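Local coordinates for protein transcriptional regulator, TetR family (PDB 3NNR) that probably binds DNA through an N-terminal helix-turn-helix domain and regulates transcription as a homodimer of the TetR family, at residues 15-20 / 24-29; 58-63 / 93-98; 87-92 / 160-165. All blocks are in the same frame, centred on the assembly; numbering follows the deposited sequence. Where two conformers were deposited one is given.

Contact 1 of 3, residues 15-20 / 24-29; sequences LELFND and RNITTN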
loop_
_atom_site.group_PDB
_atom_site.type_symbol
_atom_site.label_atom_id
_atom_site.label_comp_id
_atom_site.label_asym_id
_atom_site.label_seq_id
_atom_site.Cartn_x
_atom_site.Cartn_y
_atom_site.Cartn_z
ATOM N N LEU A 15 -13.791 -0.718 17.711
ATOM C CA LEU A 15 -12.900 -1.467 16.804
ATOM C C LEU A 15 -13.687 -2.404 15.851
ATOM O O LEU A 15 -13.407 -2.429 14.651
ATOM C CB LEU A 15 -11.856 -2.263 17.616
ATOM C CG LEU A 15 -10.872 -3.184 16.872
ATOM C CD1 LEU A 15 -9.959 -2.386 15.967
ATOM C CD2 LEU A 15 -10.092 -4.029 17.887
ATOM N N GLU A 16 -14.675 -3.126 16.399
ATOM C CA GLU A 16 -15.533 -4.075 15.643
ATOM C C GLU A 16 -16.334 -3.348 14.566
ATOM O O GLU A 16 -16.392 -3.793 13.416
ATOM C CB GLU A 16 -16.530 -4.819 16.565
ATOM C CG GLU A 16 -17.382 -5.927 15.874
ATOM C CD GLU A 16 -18.653 -6.299 16.637
ATOM O OE1 GLU A 16 -18.669 -6.230 17.886
ATOM O OE2 GLU A 16 -19.641 -6.668 15.968
ATOM N N LEU A 17 -16.971 -2.239 14.959
ATOM C CA LEU A 17 -17.788 -1.430 14.034
ATOM C C LEU A 17 -16.889 -0.763 12.976
ATOM O O LEU A 17 -17.198 -0.843 11.803
ATOM C CB LEU A 17 -18.642 -0.415 14.792
ATOM C CG LEU A 17 -19.790 -0.971 15.651
ATOM C CD1 LEU A 17 -20.263 0.088 16.581
ATOM C CD2 LEU A 17 -20.972 -1.520 14.822
ATOM N N PHE A 18 -15.742 -0.197 13.373
ATOM C CA PHE A 18 -14.816 0.388 12.408
ATOM C C PHE A 18 -14.315 -0.647 11.383
ATOM O O PHE A 18 -14.339 -0.357 10.219
ATOM C CB PHE A 18 -13.608 1.115 13.044
ATOM C CG PHE A 18 -13.956 2.288 13.959
ATOM C CD1 PHE A 18 -15.147 3.020 13.846
ATOM C CD2 PHE A 18 -13.013 2.723 14.891
ATOM C CE1 PHE A 18 -15.419 4.114 14.725
ATOM C CE2 PHE A 18 -13.262 3.816 15.755
ATOM C CZ PHE A 18 -14.477 4.509 15.658
ATOM N N ASN A 19 -13.890 -1.828 11.833
ATOM C CA ASN A 19 -13.395 -2.903 10.967
ATOM C C ASN A 19 -14.471 -3.432 10.012
ATOM O O ASN A 19 -14.194 -3.658 8.821
ATOM C CB ASN A 19 -12.884 -4.113 11.789
ATOM C CG ASN A 19 -11.518 -3.902 12.473
ATOM O OD1 ASN A 19 -10.761 -2.967 12.205
ATOM N ND2 ASN A 19 -11.182 -4.847 13.335
ATOM N N ASP A 20 -15.685 -3.581 10.523
ATOM C CA ASP A 20 -16.790 -4.156 9.780
ATOM C C ASP A 20 -17.461 -3.152 8.829
ATOM O O ASP A 20 -17.704 -3.490 7.672
ATOM C CB ASP A 20 -17.827 -4.756 10.750
ATOM C CG ASP A 20 -18.896 -5.595 10.040
ATOM O OD1 ASP A 20 -18.519 -6.572 9.339
ATOM O OD2 ASP A 20 -20.111 -5.301 10.211
ATOM N N ARG A 24 -15.259 5.728 8.524
ATOM C CA ARG A 24 -15.974 6.739 7.740
ATOM C C ARG A 24 -17.462 6.764 8.143
ATOM O O ARG A 24 -18.022 7.817 8.445
ATOM C CB ARG A 24 -15.931 6.344 6.255
ATOM C CG ARG A 24 -15.502 7.397 5.258
ATOM C CD ARG A 24 -16.218 7.269 3.917
ATOM N NE ARG A 24 -15.318 7.226 2.768
ATOM C CZ ARG A 24 -15.667 7.475 1.487
ATOM N NH1 ARG A 24 -16.905 7.878 1.110
ATOM N NH2 ARG A 24 -14.726 7.360 0.550
ATOM N N ASN A 25 -18.063 5.574 8.198
ATOM C CA ASN A 25 -19.499 5.399 8.415
ATOM C C ASN A 25 -19.940 5.178 9.850
ATOM O O ASN A 25 -21.110 4.932 10.075
ATOM C CB ASN A 25 -20.009 4.204 7.606
ATOM C CG ASN A 25 -19.683 4.293 6.141
ATOM O OD1 ASN A 25 -19.067 3.387 5.610
ATOM N ND2 ASN A 25 -20.078 5.387 5.481
ATOM N N ILE A 26 -19.037 5.248 10.812
ATOM C CA ILE A 26 -19.411 5.030 12.210
ATOM C C ILE A 26 -19.216 6.313 12.998
ATOM O O ILE A 26 -18.152 6.915 12.949
ATOM C CB ILE A 26 -18.636 3.845 12.820
ATOM C CG1 ILE A 26 -18.954 2.534 12.050
ATOM C CG2 ILE A 26 -18.928 3.711 14.304
ATOM C CD1 ILE A 26 -20.420 2.091 12.027
ATOM N N THR A 27 -20.271 6.710 13.706
ATOM C CA THR A 27 -20.305 7.891 14.593
ATOM C C THR A 27 -20.407 7.436 16.050
ATOM O O THR A 27 -20.729 6.274 16.352
ATOM C CB THR A 27 -21.550 8.781 14.290
ATOM O OG1 THR A 27 -22.760 8.070 14.607
ATOM C CG2 THR A 27 -21.575 9.166 12.799
ATOM N N THR A 28 -20.151 8.365 16.954
ATOM C CA THR A 28 -20.282 8.080 18.370
ATOM C C THR A 28 -21.713 7.630 18.731
ATOM O O THR A 28 -21.865 6.733 19.563
ATOM C CB THR A 28 -19.793 9.247 19.234
ATOM O OG1 THR A 28 -20.322 10.459 18.727
ATOM C CG2 THR A 28 -18.262 9.336 19.229
ATOM N N ASN A 29 -22.738 8.189 18.072
ATOM C CA ASN A 29 -24.128 7.770 18.311
ATOM C C ASN A 29 -24.365 6.315 17.954
ATOM O O ASN A 29 -25.082 5.633 18.682
ATOM C CB ASN A 29 -25.138 8.692 17.621
ATOM C CG ASN A 29 -25.215 10.079 18.273
ATOM O OD1 ASN A 29 -25.082 10.246 19.504
ATOM N ND2 ASN A 29 -25.440 11.076 17.452
#

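Contact 2 of 3, residues 58-63 / 93-98; sequences QEYEKL and WSYRFF. With SO4 (sulfate ion), chain D.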
loop_
_atom_site.group_PDB
_atom_site.type_symbol
_atom_site.label_atom_id
_atom_site.label_comp_id
_atom_site.label_asym_id
_atom_site.label_seq_id
_atom_site.Cartn_x
_atom_site.Cartn_y
_atom_site.Cartn_z
ATOM N N GLN A 58 -3.091 3.287 20.184
ATOM C CA GLN A 58 -2.144 3.065 21.271
ATOM C C GLN A 58 -2.082 1.609 21.732
ATOM O O GLN A 58 -1.022 1.202 22.223
ATOM C CB GLN A 58 -2.422 3.975 22.463
ATOM C CG GLN A 58 -2.047 5.411 22.221
ATOM C CD GLN A 58 -2.373 6.330 23.397
ATOM O OE1 GLN A 58 -3.429 6.225 24.044
ATOM N NE2 GLN A 58 -1.475 7.250 23.658
ATOM N N GLU A 59 -3.197 0.866 21.621
ATOM C CA GLU A 59 -3.214 -0.569 21.964
ATOM C C GLU A 59 -2.499 -1.367 20.860
ATOM O O GLU A 59 -1.792 -2.300 21.180
ATOM C CB GLU A 59 -4.622 -1.166 22.185
ATOM C CG GLU A 59 -5.546 -0.524 23.276
ATOM C CD GLU A 59 -4.992 -0.536 24.713
ATOM O OE1 GLU A 59 -4.228 -1.472 25.073
ATOM O OE2 GLU A 59 -5.351 0.397 25.494
ATOM N N TYR A 60 -2.712 -1.006 19.593
ATOM C CA TYR A 60 -2.061 -1.647 18.423
ATOM C C TYR A 60 -0.553 -1.416 18.492
ATOM O O TYR A 60 0.218 -2.360 18.377
ATOM C CB TYR A 60 -2.641 -1.100 17.106
ATOM C CG TYR A 60 -2.003 -1.602 15.801
ATOM C CD1 TYR A 60 -1.998 -2.965 15.433
ATOM C CD2 TYR A 60 -1.433 -0.716 14.923
ATOM C CE1 TYR A 60 -1.388 -3.405 14.203
ATOM C CE2 TYR A 60 -0.853 -1.131 13.751
ATOM C CZ TYR A 60 -0.830 -2.463 13.378
ATOM O OH TYR A 60 -0.226 -2.734 12.154
ATOM N N GLU A 61 -0.166 -0.166 18.728
ATOM C CA GLU A 61 1.230 0.250 18.903
ATOM C C GLU A 61 1.915 -0.595 19.994
ATOM O O GLU A 61 2.991 -1.146 19.763
ATOM C CB GLU A 61 1.270 1.743 19.263
ATOM C CG GLU A 61 2.647 2.388 19.329
ATOM C CD GLU A 61 2.634 3.817 19.853
ATOM O OE1 GLU A 61 1.838 4.157 20.772
ATOM O OE2 GLU A 61 3.482 4.589 19.366
ATOM N N LYS A 62 1.281 -0.720 21.162
ATOM C CA LYS A 62 1.830 -1.544 22.264
ATOM C C LYS A 62 1.992 -2.997 21.864
ATOM O O LYS A 62 2.970 -3.635 22.242
ATOM C CB LYS A 62 0.960 -1.492 23.531
ATOM C CG LYS A 62 1.129 -0.240 24.389
ATOM C CD LYS A 62 0.071 -0.161 25.537
ATOM C CE LYS A 62 0.005 1.257 26.151
ATOM N NZ LYS A 62 -1.345 1.606 26.701
ATOM N N LEU A 63 1.037 -3.505 21.095
ATOM C CA LEU A 63 1.027 -4.901 20.667
ATOM C C LEU A 63 2.183 -5.187 19.720
ATOM O O LEU A 63 2.965 -6.101 19.953
ATOM C CB LEU A 63 -0.298 -5.244 19.966
ATOM C CG LEU A 63 -0.704 -6.711 19.934
ATOM C CD1 LEU A 63 -1.197 -7.063 21.337
ATOM C CD2 LEU A 63 -1.770 -7.005 18.853
ATOM N N TRP A 93 -4.754 -7.511 10.294
ATOM C CA TRP A 93 -6.144 -7.956 10.140
ATOM C C TRP A 93 -6.988 -7.410 11.284
ATOM O O TRP A 93 -8.064 -6.839 11.049
ATOM C CB TRP A 93 -6.305 -9.498 10.073
ATOM C CG TRP A 93 -7.758 -9.927 10.084
ATOM C CD1 TRP A 93 -8.502 -10.367 11.167
ATOM C CD2 TRP A 93 -8.657 -9.901 8.972
ATOM N NE1 TRP A 93 -9.804 -10.629 10.774
ATOM C CE2 TRP A 93 -9.922 -10.354 9.434
ATOM C CE3 TRP A 93 -8.519 -9.533 7.636
ATOM C CZ2 TRP A 93 -11.046 -10.453 8.585
ATOM C CZ3 TRP A 93 -9.643 -9.632 6.777
ATOM C CH2 TRP A 93 -10.889 -10.090 7.267
ATOM N N SER A 94 -6.504 -7.583 12.515
ATOM C CA SER A 94 -7.301 -7.225 13.703
ATOM C C SER A 94 -7.598 -5.720 13.807
ATOM O O SER A 94 -8.601 -5.335 14.417
ATOM C CB SER A 94 -6.657 -7.779 14.990
ATOM O OG SER A 94 -6.639 -9.205 14.988
ATOM N N TYR A 95 -6.741 -4.895 13.205
ATOM C CA TYR A 95 -6.878 -3.459 13.222
ATOM C C TYR A 95 -7.015 -2.948 11.779
ATOM O O TYR A 95 -6.632 -1.821 11.470
ATOM C CB TYR A 95 -5.663 -2.866 13.951
ATOM C CG TYR A 95 -5.672 -3.175 15.433
ATOM C CD1 TYR A 95 -5.278 -4.430 15.907
ATOM C CD2 TYR A 95 -6.081 -2.219 16.379
ATOM C CE1 TYR A 95 -5.301 -4.754 17.269
ATOM C CE2 TYR A 95 -6.102 -2.531 17.785
ATOM C CZ TYR A 95 -5.703 -3.811 18.218
ATOM O OH TYR A 95 -5.706 -4.187 19.576
ATOM N N ARG A 96 -7.651 -3.755 10.917
ATOM C CA ARG A 96 -7.770 -3.438 9.484
ATOM C C ARG A 96 -8.364 -2.065 9.172
ATOM O O ARG A 96 -8.028 -1.493 8.126
ATOM C CB ARG A 96 -8.482 -4.568 8.673
ATOM C CG ARG A 96 -9.999 -4.573 8.752
ATOM C CD ARG A 96 -10.655 -5.932 8.406
ATOM N NE ARG A 96 -10.611 -6.747 9.608
ATOM C CZ ARG A 96 -11.642 -7.283 10.258
ATOM N NH1 ARG A 96 -12.888 -7.229 9.797
ATOM N NH2 ARG A 96 -11.395 -7.965 11.370
ATOM N N PHE A 97 -9.225 -1.555 10.051
ATOM C CA PHE A 97 -9.861 -0.220 9.869
ATOM C C PHE A 97 -8.835 0.924 9.778
ATOM O O PHE A 97 -9.069 1.921 9.100
ATOM C CB PHE A 97 -10.855 0.113 11.009
ATOM C CG PHE A 97 -10.206 0.788 12.191
ATOM C CD1 PHE A 97 -9.520 0.057 13.132
ATOM C CD2 PHE A 97 -10.209 2.194 12.304
ATOM C CE1 PHE A 97 -8.873 0.687 14.213
ATOM C CE2 PHE A 97 -9.559 2.826 13.343
ATOM C CZ PHE A 97 -8.880 2.071 14.307
ATOM N N PHE A 98 -7.717 0.772 10.475
ATOM C CA PHE A 98 -6.705 1.817 10.573
ATOM C C PHE A 98 -6.022 2.119 9.237
ATOM O O PHE A 98 -6.107 3.243 8.742
ATOM C CB PHE A 98 -5.706 1.446 11.658
ATOM C CG PHE A 98 -4.757 2.530 12.001
ATOM C CD1 PHE A 98 -5.150 3.561 12.824
ATOM C CD2 PHE A 98 -3.449 2.497 11.543
ATOM C CE1 PHE A 98 -4.271 4.572 13.153
ATOM C CE2 PHE A 98 -2.562 3.498 11.869
ATOM C CZ PHE A 98 -2.976 4.543 12.669
HETATM S S SO4 D . -14.281 -6.681 6.167
HETATM O O1 SO4 D . -14.225 -7.918 5.380
HETATM O O2 SO4 D . -15.159 -5.609 5.627
HETATM O O3 SO4 D . -14.798 -7.059 7.498
HETATM O O4 SO4 D . -12.892 -6.239 6.114
#

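Contact 3 of 3, residues 87-92 / 160-165; sequences SVFDGL and TNWMAF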
loop_
_atom_site.group_PDB
_atom_site.type_symbol
_atom_site.label_atom_id
_atom_site.label_comp_id
_atom_site.label_asym_id
_atom_site.label_seq_id
_atom_site.Cartn_x
_atom_site.Cartn_y
_atom_site.Cartn_z
ATOM N N SER A 87 2.545 -12.646 13.188
ATOM C CA SER A 87 1.986 -11.809 14.242
ATOM C C SER A 87 1.663 -10.412 13.757
ATOM O O SER A 87 0.640 -9.865 14.133
ATOM C CB SER A 87 2.927 -11.784 15.463
ATOM O OG SER A 87 4.152 -11.122 15.204
ATOM N N VAL A 88 2.543 -9.849 12.927
ATOM C CA VAL A 88 2.314 -8.556 12.295
ATOM C C VAL A 88 1.122 -8.679 11.316
ATOM O O VAL A 88 0.274 -7.812 11.315
ATOM C CB VAL A 88 3.593 -8.005 11.592
ATOM C CG1 VAL A 88 3.285 -6.778 10.809
ATOM C CG2 VAL A 88 4.651 -7.677 12.635
ATOM N N PHE A 89 1.058 -9.746 10.510
ATOM C CA PHE A 89 -0.100 -9.936 9.608
ATOM C C PHE A 89 -1.407 -10.073 10.394
ATOM O O PHE A 89 -2.396 -9.465 10.006
ATOM C CB PHE A 89 0.068 -11.079 8.588
ATOM C CG PHE A 89 0.773 -10.667 7.321
ATOM C CD1 PHE A 89 0.089 -9.965 6.336
ATOM C CD2 PHE A 89 2.095 -10.990 7.091
ATOM C CE1 PHE A 89 0.739 -9.572 5.148
ATOM C CE2 PHE A 89 2.735 -10.618 5.916
ATOM C CZ PHE A 89 2.060 -9.906 4.952
ATOM N N ASP A 90 -1.400 -10.836 11.485
ATOM C CA ASP A 90 -2.578 -10.936 12.370
ATOM C C ASP A 90 -2.968 -9.563 12.914
ATOM O O ASP A 90 -4.147 -9.255 13.001
ATOM C CB ASP A 90 -2.321 -11.848 13.566
ATOM C CG ASP A 90 -3.559 -12.001 14.465
ATOM O OD1 ASP A 90 -4.482 -12.740 14.034
ATOM O OD2 ASP A 90 -3.600 -11.392 15.583
ATOM N N GLY A 91 -1.980 -8.746 13.275
ATOM C CA GLY A 91 -2.242 -7.386 13.757
ATOM C C GLY A 91 -2.946 -6.537 12.713
ATOM O O GLY A 91 -3.970 -5.913 12.993
ATOM N N LEU A 92 -2.387 -6.529 11.505
ATOM C CA LEU A 92 -2.958 -5.814 10.384
ATOM C C LEU A 92 -4.415 -6.238 10.073
ATOM O O LEU A 92 -5.216 -5.399 9.643
ATOM C CB LEU A 92 -2.074 -5.949 9.140
ATOM C CG LEU A 92 -0.699 -5.258 9.171
ATOM C CD1 LEU A 92 0.089 -5.706 7.942
ATOM C CD2 LEU A 92 -0.821 -3.759 9.165
ATOM N N THR A 160 2.233 -3.795 4.576
ATOM C CA THR A 160 1.141 -2.861 4.868
ATOM C C THR A 160 0.188 -2.613 3.723
ATOM O O THR A 160 -0.846 -2.030 3.963
ATOM C CB THR A 160 1.672 -1.524 5.392
ATOM O OG1 THR A 160 2.452 -0.870 4.388
ATOM C CG2 THR A 160 2.501 -1.771 6.608
ATOM N N ASN A 161 0.518 -3.036 2.502
ATOM C CA ASN A 161 -0.377 -2.913 1.359
ATOM C C ASN A 161 -1.009 -4.251 0.910
ATOM O O ASN A 161 -1.675 -4.297 -0.147
ATOM C CB ASN A 161 0.408 -2.325 0.150
ATOM C CG ASN A 161 -0.495 -1.584 -0.874
ATOM O OD1 ASN A 161 -1.470 -0.918 -0.491
ATOM N ND2 ASN A 161 -0.141 -1.676 -2.186
ATOM N N TRP A 162 -0.830 -5.330 1.679
ATOM C CA TRP A 162 -1.333 -6.651 1.268
ATOM C C TRP A 162 -2.859 -6.746 1.369
ATOM O O TRP A 162 -3.481 -7.234 0.434
ATOM C CB TRP A 162 -0.658 -7.765 2.075
ATOM C CG TRP A 162 -1.046 -9.131 1.595
ATOM C CD1 TRP A 162 -1.741 -10.071 2.283
ATOM C CD2 TRP A 162 -0.801 -9.678 0.299
ATOM N NE1 TRP A 162 -1.924 -11.191 1.504
ATOM C CE2 TRP A 162 -1.366 -10.970 0.278
ATOM C CE3 TRP A 162 -0.151 -9.198 -0.857
ATOM C CZ2 TRP A 162 -1.300 -11.805 -0.852
ATOM C CZ3 TRP A 162 -0.102 -10.003 -1.969
ATOM C CH2 TRP A 162 -0.655 -11.310 -1.959
HETATM N N MSE A 163 -3.422 -6.340 2.519
HETATM C CA MSE A 163 -4.876 -6.318 2.753
HETATM C C MSE A 163 -5.495 -5.600 1.515
HETATM O O MSE A 163 -6.259 -6.209 0.724
HETATM C CB MSE A 163 -5.200 -5.570 4.088
HETATM C CG MSE A 163 -6.093 -6.308 5.134
HETATM SE SE MSE A 163 -5.113 -7.761 5.951
HETATM C CE MSE A 163 -5.276 -9.045 4.537
ATOM N N ALA A 164 -5.096 -4.337 1.323
ATOM C CA ALA A 164 -5.572 -3.493 0.207
ATOM C C ALA A 164 -5.537 -4.161 -1.156
ATOM O O ALA A 164 -6.464 -3.971 -1.959
ATOM C CB ALA A 164 -4.806 -2.134 0.182
ATOM N N PHE A 165 -4.499 -4.950 -1.429
ATOM C CA PHE A 165 -4.430 -5.718 -2.707
ATOM C C PHE A 165 -5.495 -6.816 -2.789
ATOM O O PHE A 165 -6.050 -7.061 -3.865
ATOM C CB PHE A 165 -3.045 -6.346 -2.954
ATOM C CG PHE A 165 -2.994 -7.295 -4.162
ATOM C CD1 PHE A 165 -3.102 -6.815 -5.448
ATOM C CD2 PHE A 165 -2.865 -8.675 -3.988
ATOM C CE1 PHE A 165 -3.061 -7.694 -6.585
ATOM C CE2 PHE A 165 -2.812 -9.566 -5.098
ATOM C CZ PHE A 165 -2.915 -9.065 -6.406
#

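Contact 1 of 3, residues 15-20 / 24-29
Ile26 sets its branched side chain against two consecutive residues of the preceding helix, Leu17 and Phe18, and nothing but apolar packing joins the segments. The two arms of the isoleucine divide the work. CG1 lies anti to the carbonyl carbon (chi1 -61°) and turns to the leucine, where it approaches the backbone oxygen Leu17 O at 3.8 Å and the side-chain atom Leu17 CB at 4.0 Å. CG2 goes to the phenylalanine, coming 3.6 Å from Phe18 CE1 on a line oblique to the ring. The branch point itself, Ile26 CB, sits at the edge of that ring and in its plane, 3.7 Å from Phe18 CD1. Thus CB alone meets the rim of the aromatic group, and the two side chains cross at a slant. The ring extends further into the protein, touching Ile53 and Ile56 of helix 49-67 and meeting the ring of Phe97, while Ile31 of helix 28-35 packs on both Leu17 and Ile26. The contact is therefore part of a shared hydrophobic core. Next to the isoleucine, Thr27 is the N-cap of helix 28-35, so the packed residue comes one position before the cap. The contact joins helix 6-21 to the start of helix 28-35 within the three-helix DNA-binding domain of TetR regulators, whose predicted helix-turn-helix begins at Thr27.

Contact 2 of 3, residues 58-63 / 93-98
The ring of Tyr95 carries Tyr60 on one face: Tyr60 CB stands 3.9 Å from the ring centroid, a CH-pi contact displaced toward the rim. Tyr95 CB in turn lies over one face of the Tyr60 ring. A second flat pair lies within residues 93-98, where the Arg96 guanidinium has the Trp93 indole on one face and Trp93 O at its edge, in plane. The two tyrosine rings meet obliquely, their planes at 34°, and Tyr60 CD1 comes 3.6 Å from Tyr95 CD1 as the side chains run alongside one another, roughly antiparallel. With CG anti to the backbone N (chi1 176°), the Tyr60 ring extends toward helix 78-94, and its hydroxyl is hydrogen-bonded to an unidentified ligand. Farther along Tyr95, Leu63 CD2 approaches obliquely and Glu59 CB lies near the hydroxyl. Replacing Tyr95 by an alanine is likely to leave Tyr60 CB without its aromatic cover and a gap between the helices. Arg96 NE donates to Trp93 O over 2.9 Å, with an N-H...O angle of 164°, and Arg96 N reaches the same oxygen from the other face of its plane. Arg96 NH1 bonds weakly to a sulfate; this ion and the ligand probably come from the crystallisation liquor and imply no natural partner. The chemistry thus separates: apolar and aromatic surfaces join the helices, while two bonds to Trp93 O span the break between helices 78-94 and 96-100.

Contact 3 of 3, residues 87-92 / 160-165
Phe89 and Trp162 form the close part of a contact inside the all-helical ligand-binding and dimerisation domain usual in TetR regulators, where helix 78-94 passes the start of helix 162-169. The phenyl ring and the five-membered ring of Trp162 are almost perpendicular, with planes at 87°, yet the approach is oblique and their centroids stay 5.7 Å apart. A single corner of the phenylalanine does the touching: Phe89 CE1 lies 3.8 Å from Trp162 CD1 and equally far from Trp162 CB, which sits at the edge of the Phe89 ring and in its plane. With Trp162 CG anti to the backbone N (chi1 -174°), the CD1 side of the five-membered ring is left next to Phe89 CE1, while the six-membered ring points away from helix 78-94. Neighbours enclose the pair: Ile159 and Ile187 pack on Phe89, Gln189 lies against the indole, and Leu153 of the second subunit reaches Trp162.

Away from this pair, the fit slackens. The looser side, only partly exposed, runs through Thr160 and Met163. Thr160 presents its backbone here, while its hydroxyl bonds to Trp156 O one turn earlier and more weakly to Asn161 ND2 of the second subunit. The contact of Met163, a selenomethionine modelled in two conformers, is uncertain. Leu92 is well surrounded, since Ile159 and Tyr60 touch it and an unidentified ligand lies nearby, but its CD1 comes no closer to the other segment than 4.3 Å, to Thr160 CA.

Overall arrangement
Contact 1 closes early in the chain, within the DNA-binding domain; contacts 2 and 3 follow, interleaved, and share helix 78-94. Centres of contacts 1 and 2 are about 15 Å apart, those of contacts 2 and 3 about 11 Å, and those of contacts 1 and 3 about 20 Å. Asn19 bridges the first two, probably hydrogen-bonding through ND2 to Ser94 O and through OD1 to Phe97 N, while Tyr60 packs on Leu92 between the last two. The principle illustrated is a continuous helical route: helix 6-21 meets the helix break at residues 94-96, and helix 78-94 packs on residues 160-165, which in turn meet the second subunit, a path consistent with ligand-dependent control of DNA binding.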